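PDB 6SER: START domain-containing protein 10 from Homo sapiens, which transfers phosphatidylcholine and phosphatidylethanolamine between membranes, preferring species with a palmitoyl or stearoyl sn-1 chain and an unsaturated sn-2 chain. Local coordinates for residues 127-132 with 159-164; 97-102 with 115-120; 50-55 with 68-73. All blocks are in the same frame, centred on the assembly; numbering follows the deposited sequence.

How the contacts relate
Following the chain from the N terminus, contact 3 comes first, pairing 50-55 with 68-73 as a beta hairpin; it joins strands 52-57 and 68-74, on which helix 197-227 packs. Contact 2 then closes a second hairpin, 97-102 with 115-120, again across 12 residues. Contact 1 spans a longer loop of 26 residues, mostly strand, and brings 127-132 alongside 159-164 in parallel. The three follow in series, none nested or crossing. Contacts 1 and 2 adjoin, since strands 112-119 and 127-139 are sheet neighbours and Tyr-116 OH probably bonds to Asp-129 OD2. Contact 3 belongs to the same curled sheet, its centre about 27 Å from that of contact 1.

Contact 1: 127-132 with 159-164; sequences NRDVIT and KDLVRA
Arg-128 pairs with Val-162, and Asp-129 with Arg-163, where strands 127-132 and 161-163 run parallel at 39°, joining strands 127-139 and 161-175 in the otherwise mainly antiparallel START sheet. Val-162 is gripped through both its N and its O, N giving a hydrogen bond to Asn-127 O and O accepting one from Asp-129 N; Ala-164 N then bonds to Asp-129 O at 3.0 Å. Arg-163 leaves the strand with CG anti to the backbone N (chi1 -176°), then bends twice so that the guanidinium returns across Asp-129. Arg-163 NH1 meets Asp-129 OD1 at 3.0 Å in an almost straight bond; OD1 lies in the guanidinium plane, but NH1 comes from above the carboxylate plane. The salt bridge's second bond, to OD2, is weak. Ile-131 CG1 lies over one guanidinium face, toward its rim. Arg-128 and Val-162 lie side by side, with Val-162 CB over one face of the guanidinium and Val-162 CG1 3.8 Å from Arg-128 NH2, which bonds to Pro-191 O. With Tyr-116 OH also bonded to Asp-129 OD2, the buried carboxylate has both an arginine and a hydroxyl beside it, an environment likely to favour its ionised form.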
ATOM      1  N   ASN A 127     -12.056 -13.388  -6.376  1.00 32.76           N
ATOM      2  CA  ASN A 127     -11.102 -12.285  -6.541  1.00 37.07           C
ATOM      3  C   ASN A 127     -11.561 -11.111  -5.684  1.00 33.61           C
ATOM      4  O   ASN A 127     -12.686 -11.024  -5.377  1.00 32.59           O
ATOM      5  CB  ASN A 127     -10.897 -11.942  -8.011  1.00 38.94           C
ATOM      6  CG  ASN A 127     -10.419 -13.092  -8.852  1.00 40.30           C
ATOM      7  OD1 ASN A 127      -9.646 -13.898  -8.425  1.00 39.12           O
ATOM      8  ND2 ASN A 127     -10.864 -13.150 -10.072  1.00 36.11           N
ATOM      9  N   ARG A 128     -10.644 -10.246  -5.329  1.00 35.11           N
ATOM     10  CA  ARG A 128     -10.886  -9.136  -4.398  1.00 34.19           C
ATOM     11  C   ARG A 128     -10.588  -7.793  -5.038  1.00 31.79           C
ATOM     12  O   ARG A 128      -9.851  -7.749  -5.906  1.00 30.91           O
ATOM     13  CB  ARG A 128     -10.005  -9.326  -3.181  1.00 32.70           C
ATOM     14  CG  ARG A 128     -10.735  -9.977  -2.032  1.00 47.29           C
ATOM     15  CD  ARG A 128     -10.275 -11.348  -1.706  1.00 42.53           C
ATOM     16  NE  ARG A 128     -11.061 -11.727  -0.584  1.00 63.36           N
ATOM     17  CZ  ARG A 128     -11.630 -12.877  -0.427  1.00 33.50           C
ATOM     18  NH1 ARG A 128     -11.455 -13.829  -1.291  1.00 40.37           N
ATOM     19  NH2 ARG A 128     -12.359 -13.061   0.613  1.00 53.71           N
ATOM     20  N   ASP A 129     -11.185  -6.749  -4.530  1.00 29.56           N
ATOM     21  CA  ASP A 129     -10.961  -5.370  -4.981  1.00 27.51           C
ATOM     22  C   ASP A 129     -11.028  -4.414  -3.803  1.00 27.42           C
ATOM     23  O   ASP A 129     -11.656  -4.698  -2.881  1.00 24.53           O
ATOM     24  CB  ASP A 129     -11.834  -4.986  -6.172  1.00 30.93           C
ATOM     25  CG  ASP A 129     -13.318  -4.865  -5.955  1.00 34.17           C
ATOM     26  OD1 ASP A 129     -13.798  -5.243  -4.937  1.00 27.25           O
ATOM     27  OD2 ASP A 129     -13.928  -4.430  -6.824  1.00 26.53           O
ATOM     28  N   VAL A 130     -10.371  -3.302  -3.948  1.00 25.69           N
ATOM     29  CA  VAL A 130     -10.327  -2.222  -2.955  1.00 26.55           C
ATOM     30  C   VAL A 130     -10.433  -0.874  -3.631  1.00 33.27           C
ATOM     31  O   VAL A 130      -9.990  -0.712  -4.699  1.00 25.20           O
ATOM     32  CB  VAL A 130      -9.053  -2.259  -2.107  1.00 27.85           C
ATOM     33  CG1 VAL A 130      -9.087  -3.351  -1.096  1.00 24.76           C
ATOM     34  CG2 VAL A 130      -7.796  -2.333  -2.918  1.00 21.91           C
ATOM     35  N   ILE A 131     -11.089   0.025  -2.942  1.00 31.93           N
ATOM     36  CA  ILE A 131     -11.099   1.439  -3.281  1.00 19.49           C
ATOM     37  C   ILE A 131     -10.415   2.142  -2.124  1.00 27.41           C
ATOM     38  O   ILE A 131     -10.867   2.018  -0.980  1.00 21.99           O
ATOM     39  CB  ILE A 131     -12.533   1.970  -3.452  1.00 29.91           C
ATOM     40  CG1 ILE A 131     -13.324   1.133  -4.462  1.00 33.48           C
ATOM     41  CG2 ILE A 131     -12.530   3.438  -3.822  1.00 25.50           C
ATOM     42  CD1 ILE A 131     -13.003   1.459  -5.858  1.00 34.77           C
ATOM     43  N   THR A 132      -9.336   2.876  -2.399  1.00 24.75           N
ATOM     44  CA  THR A 132      -8.533   3.467  -1.335  1.00 29.47           C
ATOM     45  C   THR A 132      -8.265   4.943  -1.597  1.00 27.00           C
ATOM     46  O   THR A 132      -8.154   5.376  -2.746  1.00 25.09           O
ATOM     47  CB  THR A 132      -7.186   2.738  -1.169  1.00 31.84           C
ATOM     48  OG1 THR A 132      -6.506   2.709  -2.428  1.00 32.45           O
ATOM     49  CG2 THR A 132      -7.391   1.310  -0.682  1.00 22.81           C
ATOM     50  N   LYS A 159     -20.684  -8.075  -7.714  1.00 37.51           N
ATOM     51  CA  LYS A 159     -21.133  -9.372  -7.217  1.00 40.86           C
ATOM     52  C   LYS A 159     -20.069 -10.444  -7.420  1.00 35.10           C
ATOM     53  O   LYS A 159     -19.993 -11.391  -6.631  1.00 33.68           O
ATOM     54  CB  LYS A 159     -22.447  -9.785  -7.886  1.00 45.72           C
ATOM     55  CG  LYS A 159     -22.258 -10.511  -9.203  1.00 56.38           C
ATOM     56  CD  LYS A 159     -23.503 -11.265  -9.623  1.00 61.00           C
ATOM     57  CE  LYS A 159     -24.580 -10.319 -10.102  1.00 65.13           C
ATOM     58  NZ  LYS A 159     -25.605 -11.049 -10.898  1.00 75.59           N
ATOM     59  N   ASP A 160     -19.219 -10.300  -8.442  1.00 31.13           N
ATOM     60  CA  ASP A 160     -18.202 -11.306  -8.736  1.00 32.02           C
ATOM     61  C   ASP A 160     -16.931 -11.156  -7.904  1.00 38.73           C
ATOM     62  O   ASP A 160     -16.097 -12.072  -7.908  1.00 37.17           O
ATOM     63  CB  ASP A 160     -17.849 -11.273 -10.228  1.00 42.99           C
ATOM     64  CG  ASP A 160     -17.662  -9.859 -10.755  1.00 43.90           C
ATOM     65  OD1 ASP A 160     -16.600  -9.579 -11.343  1.00 65.31           O
ATOM     66  OD2 ASP A 160     -18.574  -9.024 -10.569  1.00 49.32           O
ATOM     67  N   LEU A 161     -16.769 -10.049  -7.177  1.00 32.41           N
ATOM     68  CA  LEU A 161     -15.554  -9.777  -6.419  1.00 33.14           C
ATOM     69  C   LEU A 161     -15.905  -9.460  -4.974  1.00 34.54           C
ATOM     70  O   LEU A 161     -16.885  -8.767  -4.700  1.00 27.94           O
ATOM     71  CB  LEU A 161     -14.766  -8.584  -6.998  1.00 35.04           C
ATOM     72  CG  LEU A 161     -13.833  -8.716  -8.206  1.00 42.80           C
ATOM     73  CD1 LEU A 161     -13.536 -10.152  -8.489  1.00 41.93           C
ATOM     74  CD2 LEU A 161     -14.462  -8.080  -9.406  1.00 40.43           C
ATOM     75  N   VAL A 162     -15.046  -9.873  -4.080  1.00 25.25           N
ATOM     76  CA  VAL A 162     -15.241  -9.530  -2.667  1.00 29.80           C
ATOM     77  C   VAL A 162     -14.622  -8.164  -2.451  1.00 27.54           C
ATOM     78  O   VAL A 162     -13.554  -8.002  -2.825  1.00 32.72           O
ATOM     79  CB  VAL A 162     -14.588 -10.581  -1.769  1.00 33.73           C
ATOM     80  CG1 VAL A 162     -14.594 -10.163  -0.330  1.00 26.28           C
ATOM     81  CG2 VAL A 162     -15.266 -11.906  -1.938  1.00 33.65           C
ATOM     82  N   ARG A 163     -15.356  -7.228  -1.909  1.00 27.36           N
ATOM     83  CA  ARG A 163     -14.777  -5.917  -1.602  1.00 26.53           C
ATOM     84  C   ARG A 163     -14.029  -5.996  -0.290  1.00 29.33           C
ATOM     85  O   ARG A 163     -14.612  -6.081   0.677  1.00 35.10           O
ATOM     86  CB  ARG A 163     -15.807  -4.804  -1.559  1.00 29.85           C
ATOM     87  CG  ARG A 163     -15.182  -3.443  -1.336  1.00 33.50           C
ATOM     88  CD  ARG A 163     -14.422  -3.132  -2.578  1.00 31.47           C
ATOM     89  NE  ARG A 163     -15.266  -2.129  -3.062  1.00 45.03           N
ATOM     90  CZ  ARG A 163     -15.873  -2.042  -4.187  1.00 30.61           C
ATOM     91  NH1 ARG A 163     -15.714  -2.893  -5.156  1.00 51.67           N
ATOM     92  NH2 ARG A 163     -16.621  -1.007  -4.358  1.00 34.32           N
ATOM     93  N   ALA A 164     -12.730  -5.929  -0.341  1.00 29.83           N
ATOM     94  CA  ALA A 164     -11.888  -5.929   0.850  1.00 25.14           C
ATOM     95  C   ALA A 164     -11.784  -4.520   1.404  1.00 30.22           C
ATOM     96  O   ALA A 164     -12.216  -3.598   0.807  1.00 25.72           O
ATOM     97  CB  ALA A 164     -10.560  -6.481   0.507  1.00 33.08           C
TER
HETATM   98  O   HOH W   1     -13.931 -13.612  -8.502  1.00 38.35           O
HETATM   99  O   HOH W   2     -16.579  -5.878  -5.135  1.00 34.56           O
HETATM  100  O   HOH W   3     -12.011  -1.057  -0.208  1.00 34.56           O

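Contact 2: 97-102 with 115-120; sequences SNVIET and GYYSWR
Val-99 faces Trp-119 and Thr-102 faces Tyr-117 as non-hydrogen-bonded pairs of an antiparallel hairpin, and between them the register slips by one residue in a beta bulge, where the chain turns a corner at Ile-100. Three backbone bonds hold the irregular pairing: Arg-120 N to Asn-98 O, Ile-100 N to Ser-118 O at 2.7 Å, and Ser-118 N to Glu-101 O at 2.8 Å. The donor of the second stands well above the plane of the Ser-118 carbonyl. Val-99 and Tyr-117 cross at about a right angle, Val-99 CG2 lying 3.6 Å from Tyr-117 CE1. Thr-102 OG1 sits at the edge of the same ring, near its plane, and 3.0 Å from Tyr-116 O. At the corner Ile-100 meets three residues: CB packs on Ser-118 CB at 3.7 Å, CG1 lies against Trp-119 CA, and CD1 lies over a face of the Arg-120 guanidinium. With CG between its backbone N and carbonyl carbon (chi1 50°) and a further bend at chi3, Arg-120 folds back along 97-100, so that Asn-98 O also lies over that face of its guanidinium and Ser-97 O approaches Arg-120 NH1 in the plane, 2.8 Å away. A water bridges Glu-101 OE1 and Ser-118 OG. Outside the pair, Tyr-117 OH is bonded to Asp-96 OD2. Helix 89-95 packs on the side chains of Val-99, Thr-102 and Tyr-117, while strand 127-139 continues the START sheet beyond 115-119 through backbone bonds of Trp-119 with Arg-128 and Tyr-117 with Val-130.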
ATOM      1  N   SER A  97       2.029 -10.252 -10.144  1.00 41.66           N
ATOM      2  CA  SER A  97       1.386 -11.391 -10.786  1.00 52.10           C
ATOM      3  C   SER A  97      -0.051 -11.612 -10.329  1.00 43.79           C
ATOM      4  O   SER A  97      -0.751 -12.430 -10.934  1.00 49.18           O
ATOM      5  CB  SER A  97       2.208 -12.654 -10.533  1.00 49.02           C
ATOM      6  OG  SER A  97       2.576 -12.729  -9.170  1.00 49.64           O
ATOM      7  N   ASN A  98      -0.516 -10.898  -9.304  1.00 41.00           N
ATOM      8  CA  ASN A  98      -1.881 -11.062  -8.823  1.00 45.23           C
ATOM      9  C   ASN A  98      -2.865 -10.010  -9.335  1.00 44.53           C
ATOM     10  O   ASN A  98      -4.068 -10.289  -9.383  1.00 42.71           O
ATOM     11  CB  ASN A  98      -1.897 -11.056  -7.291  1.00 48.02           C
ATOM     12  CG  ASN A  98      -1.354 -12.340  -6.708  1.00 54.94           C
ATOM     13  OD1 ASN A  98      -1.194 -13.336  -7.415  1.00 48.30           O
ATOM     14  ND2 ASN A  98      -1.063 -12.325  -5.414  1.00 50.65           N
ATOM     15  N   VAL A  99      -2.397  -8.824  -9.729  1.00 36.50           N
ATOM     16  CA  VAL A  99      -3.303  -7.723 -10.038  1.00 35.00           C
ATOM     17  C   VAL A  99      -4.150  -8.049 -11.266  1.00 40.01           C
ATOM     18  O   VAL A  99      -3.660  -8.599 -12.264  1.00 33.92           O
ATOM     19  CB  VAL A  99      -2.510  -6.416 -10.234  1.00 31.28           C
ATOM     20  CG1 VAL A  99      -1.485  -6.564 -11.358  1.00 32.53           C
ATOM     21  CG2 VAL A  99      -3.461  -5.245 -10.520  1.00 22.87           C
ATOM     22  N   ILE A 100      -5.440  -7.721 -11.192  1.00 30.65           N
ATOM     23  CA  ILE A 100      -6.341  -7.850 -12.333  1.00 37.56           C
ATOM     24  C   ILE A 100      -6.400  -6.498 -13.025  1.00 37.17           C
ATOM     25  O   ILE A 100      -6.048  -6.355 -14.202  1.00 34.14           O
ATOM     26  CB  ILE A 100      -7.761  -8.278 -11.915  1.00 30.83           C
ATOM     27  CG1 ILE A 100      -7.745  -9.495 -10.994  1.00 38.01           C
ATOM     28  CG2 ILE A 100      -8.618  -8.550 -13.152  1.00 30.49           C
ATOM     29  CD1 ILE A 100      -7.250 -10.729 -11.657  1.00 54.61           C
ATOM     30  N   GLU A 101      -6.837  -5.501 -12.270  1.00 30.84           N
ATOM     31  CA  GLU A 101      -7.100  -4.154 -12.741  1.00 32.91           C
ATOM     32  C   GLU A 101      -6.588  -3.205 -11.669  1.00 32.86           C
ATOM     33  O   GLU A 101      -6.780  -3.467 -10.477  1.00 32.85           O
ATOM     34  CB  GLU A 101      -8.607  -3.963 -12.958  1.00 23.62           C
ATOM     35  CG  GLU A 101      -8.986  -3.192 -14.180  1.00 45.41           C
ATOM     36  CD  GLU A 101     -10.469  -3.308 -14.484  1.00 57.97           C
ATOM     37  OE1 GLU A 101     -11.176  -4.060 -13.765  1.00 50.75           O
ATOM     38  OE2 GLU A 101     -10.926  -2.648 -15.444  1.00 60.33           O
ATOM     39  N   THR A 102      -5.916  -2.126 -12.073  1.00 28.54           N
ATOM     40  CA  THR A 102      -5.573  -1.083 -11.111  1.00 28.29           C
ATOM     41  C   THR A 102      -5.435   0.242 -11.846  1.00 29.88           C
ATOM     42  O   THR A 102      -4.805   0.305 -12.904  1.00 30.39           O
ATOM     43  CB  THR A 102      -4.286  -1.414 -10.328  1.00 29.92           C
ATOM     44  OG1 THR A 102      -4.033  -0.384  -9.363  1.00 27.16           O
ATOM     45  CG2 THR A 102      -3.062  -1.533 -11.263  1.00 20.54           C
ATOM     46  N   GLY A 115      -8.120   5.609  -5.776  1.00 24.12           N
ATOM     47  CA  GLY A 115      -7.787   4.623  -6.783  1.00 26.43           C
ATOM     48  C   GLY A 115      -8.404   3.271  -6.505  1.00 28.09           C
ATOM     49  O   GLY A 115      -9.018   3.025  -5.454  1.00 20.53           O
ATOM     50  N   TYR A 116      -8.214   2.380  -7.483  1.00 24.13           N
ATOM     51  CA  TYR A 116      -8.869   1.088  -7.554  1.00 26.18           C
ATOM     52  C   TYR A 116      -7.820   0.017  -7.778  1.00 26.82           C
ATOM     53  O   TYR A 116      -6.867   0.223  -8.530  1.00 31.50           O
ATOM     54  CB  TYR A 116      -9.884   1.043  -8.703  1.00 26.18           C
ATOM     55  CG  TYR A 116     -10.563  -0.292  -8.829  1.00 27.27           C
ATOM     56  CD1 TYR A 116     -11.675  -0.603  -8.044  1.00 26.03           C
ATOM     57  CD2 TYR A 116     -10.103  -1.243  -9.720  1.00 29.26           C
ATOM     58  CE1 TYR A 116     -12.305  -1.818  -8.141  1.00 29.91           C
ATOM     59  CE2 TYR A 116     -10.735  -2.453  -9.831  1.00 30.20           C
ATOM     60  CZ  TYR A 116     -11.831  -2.741  -9.029  1.00 32.87           C
ATOM     61  OH  TYR A 116     -12.461  -3.958  -9.121  1.00 25.74           O
ATOM     62  N   TYR A 117      -8.014  -1.137  -7.138  1.00 26.44           N
ATOM     63  CA  TYR A 117      -7.076  -2.252  -7.284  1.00 21.88           C
ATOM     64  C   TYR A 117      -7.808  -3.578  -7.100  1.00 27.88           C
ATOM     65  O   TYR A 117      -8.449  -3.786  -6.063  1.00 28.72           O
ATOM     66  CB  TYR A 117      -5.941  -2.116  -6.271  1.00 23.50           C
ATOM     67  CG  TYR A 117      -4.944  -3.259  -6.284  1.00 29.87           C
ATOM     68  CD1 TYR A 117      -3.802  -3.202  -7.078  1.00 27.34           C
ATOM     69  CD2 TYR A 117      -5.129  -4.385  -5.477  1.00 29.86           C
ATOM     70  CE1 TYR A 117      -2.875  -4.233  -7.080  1.00 31.09           C
ATOM     71  CE2 TYR A 117      -4.205  -5.424  -5.479  1.00 33.97           C
ATOM     72  CZ  TYR A 117      -3.082  -5.340  -6.287  1.00 38.03           C
ATOM     73  OH  TYR A 117      -2.164  -6.368  -6.304  1.00 33.63           O
ATOM     74  N   SER A 118      -7.675  -4.479  -8.079  1.00 27.96           N
ATOM     75  CA  SER A 118      -8.246  -5.823  -8.084  1.00 31.11           C
ATOM     76  C   SER A 118      -7.139  -6.864  -8.118  1.00 32.94           C
ATOM     77  O   SER A 118      -6.127  -6.681  -8.800  1.00 33.19           O
ATOM     78  CB  SER A 118      -9.111  -6.081  -9.321  1.00 29.24           C
ATOM     79  OG  SER A 118     -10.139  -5.145  -9.464  1.00 65.20           O
ATOM     80  N   TRP A 119      -7.362  -7.997  -7.449  1.00 31.52           N
ATOM     81  CA  TRP A 119      -6.381  -9.069  -7.529  1.00 36.96           C
ATOM     82  C   TRP A 119      -7.062 -10.425  -7.417  1.00 36.87           C
ATOM     83  O   TRP A 119      -8.176 -10.541  -6.896  1.00 32.95           O
ATOM     84  CB  TRP A 119      -5.276  -8.902  -6.473  1.00 27.25           C
ATOM     85  CG  TRP A 119      -5.619  -9.178  -5.033  1.00 30.42           C
ATOM     86  CD1 TRP A 119      -5.291 -10.296  -4.330  1.00 32.89           C
ATOM     87  CD2 TRP A 119      -6.297  -8.307  -4.101  1.00 31.72           C
ATOM     88  NE1 TRP A 119      -5.736 -10.192  -3.032  1.00 25.48           N
ATOM     89  CE2 TRP A 119      -6.349  -8.982  -2.863  1.00 27.13           C
ATOM     90  CE3 TRP A 119      -6.863  -7.032  -4.195  1.00 33.50           C
ATOM     91  CZ2 TRP A 119      -6.941  -8.426  -1.729  1.00 28.46           C
ATOM     92  CZ3 TRP A 119      -7.450  -6.481  -3.064  1.00 30.03           C
ATOM     93  CH2 TRP A 119      -7.489  -7.178  -1.849  1.00 31.93           C
ATOM     94  N   ARG A 120      -6.392 -11.447  -7.933  1.00 34.11           N
ATOM     95  CA  ARG A 120      -7.001 -12.764  -7.966  1.00 45.47           C
ATOM     96  C   ARG A 120      -6.568 -13.582  -6.754  1.00 47.27           C
ATOM     97  O   ARG A 120      -5.520 -13.345  -6.152  1.00 38.42           O
ATOM     98  CB  ARG A 120      -6.662 -13.489  -9.270  1.00 44.44           C
ATOM     99  CG  ARG A 120      -5.199 -13.488  -9.619  1.00 52.06           C
ATOM    100  CD  ARG A 120      -4.961 -14.172 -10.960  1.00 60.30           C
ATOM    101  NE  ARG A 120      -5.304 -13.302 -12.078  1.00 68.51           N
ATOM    102  CZ  ARG A 120      -4.446 -12.477 -12.669  1.00 60.68           C
ATOM    103  NH1 ARG A 120      -3.186 -12.414 -12.250  1.00 56.40           N
ATOM    104  NH2 ARG A 120      -4.850 -11.715 -13.677  1.00 49.74           N
TER
HETATM  105  O   HOH W   4     -11.647  -5.891 -11.448  1.00 35.85           O

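Contact 3: 50-55 with 68-73; sequences AGVSVW and IKCRME
Trp-55 reaches across to Arg-71 and Lys-69, lying alongside the former and crossing the latter at a slant. Its chi1 of -67°, which puts CG anti to the carbonyl carbon, turns the indole over the neighbouring strand: Trp-55 CZ3 touches Arg-71 CB at 3.5 Å, with that carbon at the ring edge, and CE3 rests 3.8 Å from Lys-69 CD. The Arg-71 guanidinium stands nearly perpendicular to the indole, the planes being 84° apart. Lys-69 carries its ammonium past Trp-55, with at most a weak attraction to the ring, to a hydrogen bond with Cys-37 O and a cation-pi contact with Trp-43, which give its buried charge partners. On the opposite face of the sheet the packing is apolar. Cys-70 SG touches both valines, 3.8 Å from Val-52 CG1 and 3.7 Å from Val-54 CG2, while Val-52 and Met-72 lie side by side. Between the two faces the antiparallel backbones are joined by paired bonds; Ser-53 and Arg-71 exchange two, Trp-55 and Lys-69 another two, and Glu-73 N reaches Gly-51 O. Helix 197-227 packs on Val-52, Cys-70 and Met-72. This hairpin is part of the curved sheet that wraps round helix 197-227, the helix-grip fold of START domains.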
ATOM      1  N   ALA A  50      18.174 -12.747   5.187  1.00 68.89           N
ATOM      2  CA  ALA A  50      18.646 -12.062   3.985  1.00 69.28           C
ATOM      3  C   ALA A  50      18.056 -10.656   3.879  1.00 70.86           C
ATOM      4  O   ALA A  50      17.502 -10.265   2.847  1.00 67.06           O
ATOM      5  CB  ALA A  50      18.336 -12.885   2.729  1.00 67.47           C
ATOM      6  N   GLY A  51      18.172  -9.895   4.969  1.00 59.86           N
ATOM      7  CA  GLY A  51      17.746  -8.511   4.997  1.00 57.74           C
ATOM      8  C   GLY A  51      16.248  -8.265   5.051  1.00 56.27           C
ATOM      9  O   GLY A  51      15.838  -7.102   5.127  1.00 52.78           O
ATOM     10  N   VAL A  52      15.417  -9.302   5.008  1.00 49.68           N
ATOM     11  CA  VAL A  52      13.968  -9.162   5.107  1.00 46.99           C
ATOM     12  C   VAL A  52      13.525  -9.663   6.474  1.00 50.19           C
ATOM     13  O   VAL A  52      13.854 -10.793   6.859  1.00 47.47           O
ATOM     14  CB  VAL A  52      13.243  -9.934   3.992  1.00 39.34           C
ATOM     15  CG1 VAL A  52      11.738  -9.786   4.149  1.00 38.99           C
ATOM     16  CG2 VAL A  52      13.691  -9.452   2.627  1.00 49.40           C
ATOM     17  N   SER A  53      12.767  -8.836   7.197  1.00 40.42           N
ATOM     18  CA  SER A  53      12.178  -9.241   8.468  1.00 44.11           C
ATOM     19  C   SER A  53      10.689  -8.919   8.491  1.00 45.53           C
ATOM     20  O   SER A  53      10.230  -7.954   7.871  1.00 42.69           O
ATOM     21  CB  SER A  53      12.871  -8.571   9.658  1.00 42.55           C
ATOM     22  OG  SER A  53      13.371  -7.300   9.298  1.00 61.69           O
ATOM     23  N   VAL A  54       9.942  -9.742   9.226  1.00 33.64           N
ATOM     24  CA  VAL A  54       8.496  -9.614   9.378  1.00 37.00           C
ATOM     25  C   VAL A  54       8.170  -9.532  10.866  1.00 38.82           C
ATOM     26  O   VAL A  54       8.641 -10.358  11.657  1.00 38.22           O
ATOM     27  CB  VAL A  54       7.752 -10.791   8.716  1.00 33.81           C
ATOM     28  CG1 VAL A  54       6.233 -10.640   8.867  1.00 32.50           C
ATOM     29  CG2 VAL A  54       8.135 -10.906   7.255  1.00 29.91           C
ATOM     30  N   TRP A  55       7.377  -8.529  11.246  1.00 37.47           N
ATOM     31  CA  TRP A  55       6.857  -8.383  12.596  1.00 36.02           C
ATOM     32  C   TRP A  55       5.333  -8.471  12.588  1.00 45.49           C
ATOM     33  O   TRP A  55       4.682  -8.273  11.557  1.00 33.19           O
ATOM     34  CB  TRP A  55       7.258  -7.048  13.235  1.00 37.16           C
ATOM     35  CG  TRP A  55       8.712  -6.861  13.525  1.00 59.37           C
ATOM     36  CD1 TRP A  55       9.341  -7.034  14.730  1.00 47.32           C
ATOM     37  CD2 TRP A  55       9.718  -6.425  12.605  1.00 39.94           C
ATOM     38  NE1 TRP A  55      10.679  -6.742  14.608  1.00 54.77           N
ATOM     39  CE2 TRP A  55      10.937  -6.366  13.315  1.00 46.49           C
ATOM     40  CE3 TRP A  55       9.708  -6.085  11.255  1.00 43.14           C
ATOM     41  CZ2 TRP A  55      12.128  -5.982  12.718  1.00 51.51           C
ATOM     42  CZ3 TRP A  55      10.895  -5.707  10.660  1.00 52.50           C
ATOM     43  CH2 TRP A  55      12.087  -5.652  11.391  1.00 52.17           C
ATOM     44  N   ILE A  68       0.518  -6.151  10.214  1.00 43.19           N
ATOM     45  CA  ILE A  68       1.736  -6.812   9.758  1.00 37.76           C
ATOM     46  C   ILE A  68       2.733  -5.734   9.360  1.00 41.51           C
ATOM     47  O   ILE A  68       2.350  -4.696   8.813  1.00 39.99           O
ATOM     48  CB  ILE A  68       1.449  -7.760   8.572  1.00 44.09           C
ATOM     49  CG1 ILE A  68       0.335  -8.746   8.930  1.00 55.80           C
ATOM     50  CG2 ILE A  68       2.705  -8.505   8.128  1.00 41.73           C
ATOM     51  CD1 ILE A  68       0.562  -9.509  10.232  1.00 59.68           C
ATOM     52  N   LYS A  69       4.009  -5.978   9.639  1.00 35.45           N
ATOM     53  CA  LYS A  69       5.083  -5.056   9.292  1.00 35.02           C
ATOM     54  C   LYS A  69       6.201  -5.847   8.633  1.00 33.35           C
ATOM     55  O   LYS A  69       6.605  -6.897   9.141  1.00 35.12           O
ATOM     56  CB  LYS A  69       5.611  -4.320  10.527  1.00 34.97           C
ATOM     57  CG  LYS A  69       6.751  -3.369  10.215  1.00 42.18           C
ATOM     58  CD  LYS A  69       7.526  -2.960  11.458  1.00 41.62           C
ATOM     59  CE  LYS A  69       6.657  -2.217  12.444  1.00 48.25           C
ATOM     60  NZ  LYS A  69       7.497  -1.668  13.537  1.00 44.04           N
ATOM     61  N   CYS A  70       6.693  -5.366   7.497  1.00 32.19           N
ATOM     62  CA  CYS A  70       7.770  -6.057   6.795  1.00 33.15           C
ATOM     63  C   CYS A  70       8.813  -5.043   6.343  1.00 37.44           C
ATOM     64  O   CYS A  70       8.488  -4.080   5.641  1.00 40.64           O
ATOM     65  CB  CYS A  70       7.235  -6.867   5.609  1.00 28.72           C
ATOM     66  SG  CYS A  70       8.464  -8.025   4.921  1.00 55.91           S
ATOM     67  N   ARG A  71      10.060  -5.274   6.740  1.00 33.23           N
ATOM     68  CA  ARG A  71      11.172  -4.370   6.497  1.00 28.84           C
ATOM     69  C   ARG A  71      12.181  -5.055   5.585  1.00 41.47           C
ATOM     70  O   ARG A  71      12.485  -6.239   5.761  1.00 37.85           O
ATOM     71  CB  ARG A  71      11.823  -3.968   7.826  1.00 34.27           C
ATOM     72  CG  ARG A  71      12.890  -2.906   7.755  1.00 38.47           C
ATOM     73  CD  ARG A  71      13.283  -2.472   9.163  1.00 35.82           C
ATOM     74  NE  ARG A  71      14.401  -1.531   9.193  1.00 53.65           N
ATOM     75  CZ  ARG A  71      15.680  -1.879   9.057  1.00 59.31           C
ATOM     76  NH1 ARG A  71      16.007  -3.150   8.858  1.00 47.06           N
ATOM     77  NH2 ARG A  71      16.633  -0.954   9.111  1.00 51.39           N
ATOM     78  N   MET A  72      12.687  -4.320   4.597  1.00 39.84           N
ATOM     79  CA  MET A  72      13.617  -4.903   3.638  1.00 41.24           C
ATOM     80  C   MET A  72      14.725  -3.921   3.296  1.00 41.90           C
ATOM     81  O   MET A  72      14.460  -2.794   2.868  1.00 39.01           O
ATOM     82  CB  MET A  72      12.901  -5.338   2.362  1.00 37.55           C
ATOM     83  CG  MET A  72      13.862  -5.650   1.236  1.00 35.90           C
ATOM     84  SD  MET A  72      12.990  -6.279  -0.196  1.00 41.82           S
ATOM     85  CE  MET A  72      12.157  -4.791  -0.756  1.00 43.18           C
ATOM     86  N   GLU A  73      15.964  -4.363   3.471  1.00 41.54           N
ATOM     87  CA  GLU A  73      17.137  -3.560   3.170  1.00 42.36           C
ATOM     88  C   GLU A  73      17.470  -3.712   1.692  1.00 50.19           C
ATOM     89  O   GLU A  73      17.634  -4.834   1.200  1.00 49.21           O
ATOM     90  CB  GLU A  73      18.311  -3.998   4.041  1.00 49.42           C
ATOM     91  CG  GLU A  73      18.866  -2.897   4.921  1.00 59.39           C
ATOM     92  CD  GLU A  73      19.830  -3.420   5.976  1.00 80.19           C
ATOM     93  OE1 GLU A  73      20.903  -3.944   5.596  1.00 79.49           O
ATOM     94  OE2 GLU A  73      19.505  -3.310   7.182  1.00 60.40           O
TER